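Local coordinates for mandelate racemase/muconate lactonizing enzyme-like protein (Roseovarius sp. TM1035, PDB 3RCY) that belongs to the mandelate racemase/muconate lactonizing enzyme family of the enolase superfamily, binds magnesium and probably acts on a carboxylate substrate, at residues V317-A320 and A321-H324; I186-S189 and V190-R194. One frame throughout, in Å; residues are numbered along the deposited sequence. Where two conformers were deposited one is given.

How the interactions relate
Both contacts are local, each spanning about two turns of one alpha helix in the family region that forms the barrel of enolase-superfamily enzymes, and interaction 2 comes first along the chain. It lies on helix 183-200, the crossover between the parallel strands 164-167 and 205-208, its centre about 25 Å from the chain centre. Interaction 1 lies on helix 316-327, after strand 307-308 and before strand 335-336, wholly buried, its centre about 10 Å from that of the chain. The two centres are about 33 Å apart and the nearest atoms about 22 Å, without touching. Residues 317-324 meet no other subunit, whereas 186-194 come within reach of a second one.

Interaction 1 (V317-A320 and A321-H324); sequences VEWA and ANVH
Ala321 donates its backbone N-H to Val317 O at 3.2 Å, one of four successive i to i+4 bonds that make 317-324 two regular turns of alpha helix in the enolase-type barrel domain. Its methyl is small enough to let helix 285-288 approach, where Leu285 packs on it. Asn322 continues the series: its N reaches Glu318 O at 3.0 Å, nearly straight. The side chain folds back over the preceding turn, CG lying anti to its own carbonyl carbon (chi1 -66°), and ND2 is hydrogen-bonded to His311 O in the loop after strand 307-308. A leucine in its place would probably leave that loop carbonyl without its amide donor, in a buried setting where such a loss is hard to make good. On the same side of the helix, Glu318 sends OE2 to Gly286 N. Val323 N bonds Trp319 O at 3.0 Å, less straight at 143°, and makes a weak second bond to Ala320 O. Its CG2 branch sits over one face of the Trp319 indole, 4.2 Å from the centroid of the five-membered ring and 17° off the normal: a CH-pi contact for which a branched aliphatic residue one turn on is well suited. Both side chains also touch Ile358 of strand 357-358. His324 is bonded through ND1 to Trp115 N and through NE2 to Leu366 O, opposite needs that one imidazole can meet, since an N-H needs an acceptor and a carbonyl a donor. It donates its backbone N-H to Ala320 O, and the ring edge brings His324 CD2 to 3.1 Å from that oxygen.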
loop_
_atom_site.group_PDB
_atom_site.type_symbol
_atom_site.label_atom_id
_atom_site.label_comp_id
_atom_site.label_asym_id
_atom_site.label_seq_id
_atom_site.Cartn_x
_atom_site.Cartn_y
_atom_site.Cartn_z
ATOM N N VAL A 317 4.839 28.342 34.209
ATOM C CA VAL A 317 5.306 27.087 34.798
ATOM C C VAL A 317 5.360 26.008 33.721
ATOM O O VAL A 317 6.377 25.329 33.570
ATOM C CB VAL A 317 4.431 26.626 36.009
ATOM C CG1 VAL A 317 4.835 25.226 36.468
ATOM C CG2 VAL A 317 4.562 27.612 37.173
ATOM N N GLU A 318 4.280 25.857 32.956
ATOM C CA GLU A 318 4.328 24.946 31.816
ATOM C C GLU A 318 5.416 25.383 30.833
ATOM O O GLU A 318 6.106 24.550 30.257
ATOM C CB GLU A 318 2.981 24.842 31.100
ATOM C CG GLU A 318 2.952 23.651 30.150
ATOM C CD GLU A 318 1.858 23.728 29.107
ATOM O OE1 GLU A 318 1.678 24.805 28.486
ATOM O OE2 GLU A 318 1.196 22.696 28.885
ATOM N N TRP A 319 5.581 26.693 30.667
ATOM C CA TRP A 319 6.615 27.216 29.779
ATOM C C TRP A 319 8.021 26.839 30.246
ATOM O O TRP A 319 8.880 26.549 29.424
ATOM C CB TRP A 319 6.488 28.730 29.642
ATOM C CG TRP A 319 7.409 29.322 28.629
ATOM C CD1 TRP A 319 7.464 29.034 27.286
ATOM C CD2 TRP A 319 8.407 30.314 28.865
ATOM N NE1 TRP A 319 8.438 29.789 26.680
ATOM C CE2 TRP A 319 9.031 30.586 27.622
ATOM C CE3 TRP A 319 8.840 31.002 30.007
ATOM C CZ2 TRP A 319 10.061 31.521 27.492
ATOM C CZ3 TRP A 319 9.874 31.930 29.875
ATOM C CH2 TRP A 319 10.466 32.181 28.627
ATOM N N ALA A 320 8.256 26.856 31.559
ATOM C CA ALA A 320 9.550 26.424 32.103
ATOM C C ALA A 320 9.831 24.956 31.768
ATOM O O ALA A 320 10.958 24.606 31.402
ATOM C CB ALA A 320 9.628 26.659 33.609
ATOM N N ALA A 321 8.808 24.113 31.878
ATOM C CA ALA A 321 8.920 22.714 31.460
ATOM C C ALA A 321 9.322 22.627 29.989
ATOM O O ALA A 321 10.257 21.895 29.638
ATOM C CB ALA A 321 7.618 21.934 31.734
ATOM N N ASN A 322 8.644 23.404 29.144
ATOM C CA ASN A 322 8.966 23.484 27.712
ATOM C C ASN A 322 10.438 23.814 27.443
ATOM O O ASN A 322 11.058 23.256 26.535
ATOM C CB ASN A 322 8.088 24.528 27.016
ATOM C CG ASN A 322 6.616 24.152 26.993
ATOM O OD1 ASN A 322 6.232 23.042 27.353
ATOM N ND2 ASN A 322 5.783 25.084 26.556
ATOM N N VAL A 323 10.977 24.745 28.227
ATOM C CA VAL A 323 12.339 25.224 28.028
ATOM C C VAL A 323 13.372 24.156 28.379
ATOM O O VAL A 323 14.304 23.920 27.604
ATOM C CB VAL A 323 12.588 26.559 28.786
ATOM C CG1 VAL A 323 14.073 26.925 28.799
ATOM C CG2 VAL A 323 11.766 27.685 28.139
ATOM N N HIS A 324 13.204 23.500 29.529
ATOM C CA HIS A 324 14.095 22.389 29.900
ATOM C C HIS A 324 14.038 21.218 28.916
ATOM O O HIS A 324 15.076 20.629 28.561
ATOM C CB HIS A 324 13.787 21.930 31.326
ATOM C CG HIS A 324 14.259 22.905 32.350
ATOM N ND1 HIS A 324 15.549 22.901 32.834
ATOM C CD2 HIS A 324 13.645 23.973 32.913
ATOM C CE1 HIS A 324 15.696 23.896 33.690
ATOM N NE2 HIS A 324 14.559 24.571 33.747
#

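Interaction 2 (I186-S189 and V190-R194); sequences ISLS and VEFCR
Leu188 and Phe192, one helical turn apart, lie side by side and point the same way. The leucine branch point meets the rim of the phenyl ring, with CG 3.8 Å from Phe192 CE1, and the CD1 methyl lies at the ring's edge, in its plane. The phenylalanine chi1 of -95°, away from the usual staggered values, also turns the ring edge to Leu188 O, 3.3 Å from Phe192 CD1. A flat ring suits this place because it reaches Ala147 and Ala150 of helix 147-159, whose small side chains let it come close. Glu191 crosses Leu188 at a slant: with CG trans to the backbone N (chi1 -169°), it brings OE1 to 3.5 Å from the leucine CD1, while OE2 forms a salt bridge with Lys195. A long acidic chain can thus lie against a methyl and still keep its charge paired. On another side, Val190 sets CG2 3.4 Å from Ile186 O, and both residues pack on Ala225 of helix 216-226. The buried Ser189 hydroxyl is satisfied by Asp185 O, leaving a compact side chain to fit against Phe208. Small side chains (Ser189, Cys193) against strand 205-208, apolar ones (Ile186, Val190, Phe192) against the neighbouring helices, and Glu191 and Lys195 paired on the helix are characteristic of an amphipathic crossover helix in a beta-alpha-beta unit, here joining strands 164-167 and 205-208 of the enolase-type barrel.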
loop_
_atom_site.group_PDB
_atom_site.type_symbol
_atom_site.label_atom_id
_atom_site.label_comp_id
_atom_site.label_asym_id
_atom_site.label_seq_id
_atom_site.Cartn_x
_atom_site.Cartn_y
_atom_site.Cartn_z
ATOM N N ILE A 186 -10.500 32.994 3.138
ATOM C CA ILE A 186 -9.364 32.745 2.273
ATOM C C ILE A 186 -8.681 34.054 1.890
ATOM O O ILE A 186 -7.468 34.177 2.052
ATOM C CB ILE A 186 -9.735 31.880 1.036
ATOM C CG1 ILE A 186 -10.149 30.469 1.494
ATOM C CG2 ILE A 186 -8.546 31.804 0.057
ATOM C CD1 ILE A 186 -10.778 29.591 0.401
ATOM N N SER A 187 -9.447 35.041 1.423
ATOM C CA SER A 187 -8.857 36.311 1.001
ATOM C C SER A 187 -8.195 37.047 2.161
ATOM O O SER A 187 -7.145 37.670 1.990
ATOM C CB SER A 187 -9.899 37.203 0.334
ATOM O OG SER A 187 -10.467 36.549 -0.781
ATOM N N LEU A 188 -8.804 36.977 3.348
ATOM C CA LEU A 188 -8.203 37.620 4.520
ATOM C C LEU A 188 -6.882 36.940 4.895
ATOM O O LEU A 188 -5.914 37.611 5.249
ATOM C CB LEU A 188 -9.145 37.637 5.727
ATOM C CG LEU A 188 -8.683 38.530 6.896
ATOM C CD1 LEU A 188 -8.621 40.011 6.491
ATOM C CD2 LEU A 188 -9.570 38.351 8.129
ATOM N N SER A 189 -6.857 35.610 4.808
ATOM C CA SER A 189 -5.651 34.844 5.102
ATOM C C SER A 189 -4.512 35.215 4.153
ATOM O O SER A 189 -3.367 35.327 4.580
ATOM C CB SER A 189 -5.923 33.338 5.034
ATOM O OG SER A 189 -6.817 32.948 6.059
ATOM N N VAL A 190 -4.843 35.393 2.874
ATOM C CA VAL A 190 -3.881 35.836 1.865
ATOM C C VAL A 190 -3.402 37.267 2.178
ATOM O O VAL A 190 -2.203 37.552 2.133
ATOM C CB VAL A 190 -4.484 35.733 0.428
ATOM C CG1 VAL A 190 -3.619 36.454 -0.595
ATOM C CG2 VAL A 190 -4.685 34.257 0.023
ATOM N N GLU A 191 -4.339 38.155 2.500
ATOM C CA GLU A 191 -3.992 39.528 2.870
ATOM C C GLU A 191 -3.039 39.591 4.077
ATOM O O GLU A 191 -2.063 40.348 4.061
ATOM C CB GLU A 191 -5.252 40.364 3.136
ATOM C CG GLU A 191 -4.955 41.860 3.264
ATOM C CD GLU A 191 -6.110 42.675 3.824
ATOM O OE1 GLU A 191 -7.191 42.102 4.097
ATOM O OE2 GLU A 191 -5.929 43.903 3.995
ATOM N N PHE A 192 -3.331 38.809 5.118
ATOM C CA PHE A 192 -2.448 38.699 6.288
ATOM C C PHE A 192 -1.032 38.248 5.895
ATOM O O PHE A 192 -0.053 38.896 6.257
ATOM C CB PHE A 192 -3.020 37.719 7.321
ATOM C CG PHE A 192 -3.830 38.370 8.426
ATOM C CD1 PHE A 192 -5.047 39.009 8.152
ATOM C CD2 PHE A 192 -3.400 38.290 9.751
ATOM C CE1 PHE A 192 -5.803 39.582 9.178
ATOM C CE2 PHE A 192 -4.151 38.868 10.789
ATOM C CZ PHE A 192 -5.356 39.517 10.499
ATOM N N CYS A 193 -0.932 37.136 5.165
ATOM C CA CYS A 193 0.370 36.615 4.758
ATOM C C CYS A 193 1.138 37.628 3.916
ATOM O O CYS A 193 2.321 37.849 4.151
ATOM C CB CYS A 193 0.232 35.291 3.996
ATOM S SG CYS A 193 -0.243 33.890 5.031
ATOM N N ARG A 194 0.457 38.244 2.951
ATOM C CA ARG A 194 1.089 39.228 2.066
ATOM C C ARG A 194 1.642 40.423 2.857
ATOM O O ARG A 194 2.806 40.805 2.684
ATOM C CB ARG A 194 0.101 39.698 0.975
ATOM C CG ARG A 194 0.654 40.789 0.040
ATOM C CD ARG A 194 -0.312 41.161 -1.100
ATOM N NE ARG A 194 -1.659 41.542 -0.654
ATOM C CZ ARG A 194 -2.044 42.787 -0.357
ATOM N NH1 ARG A 194 -1.185 43.803 -0.445
ATOM N NH2 ARG A 194 -3.296 43.022 0.027
#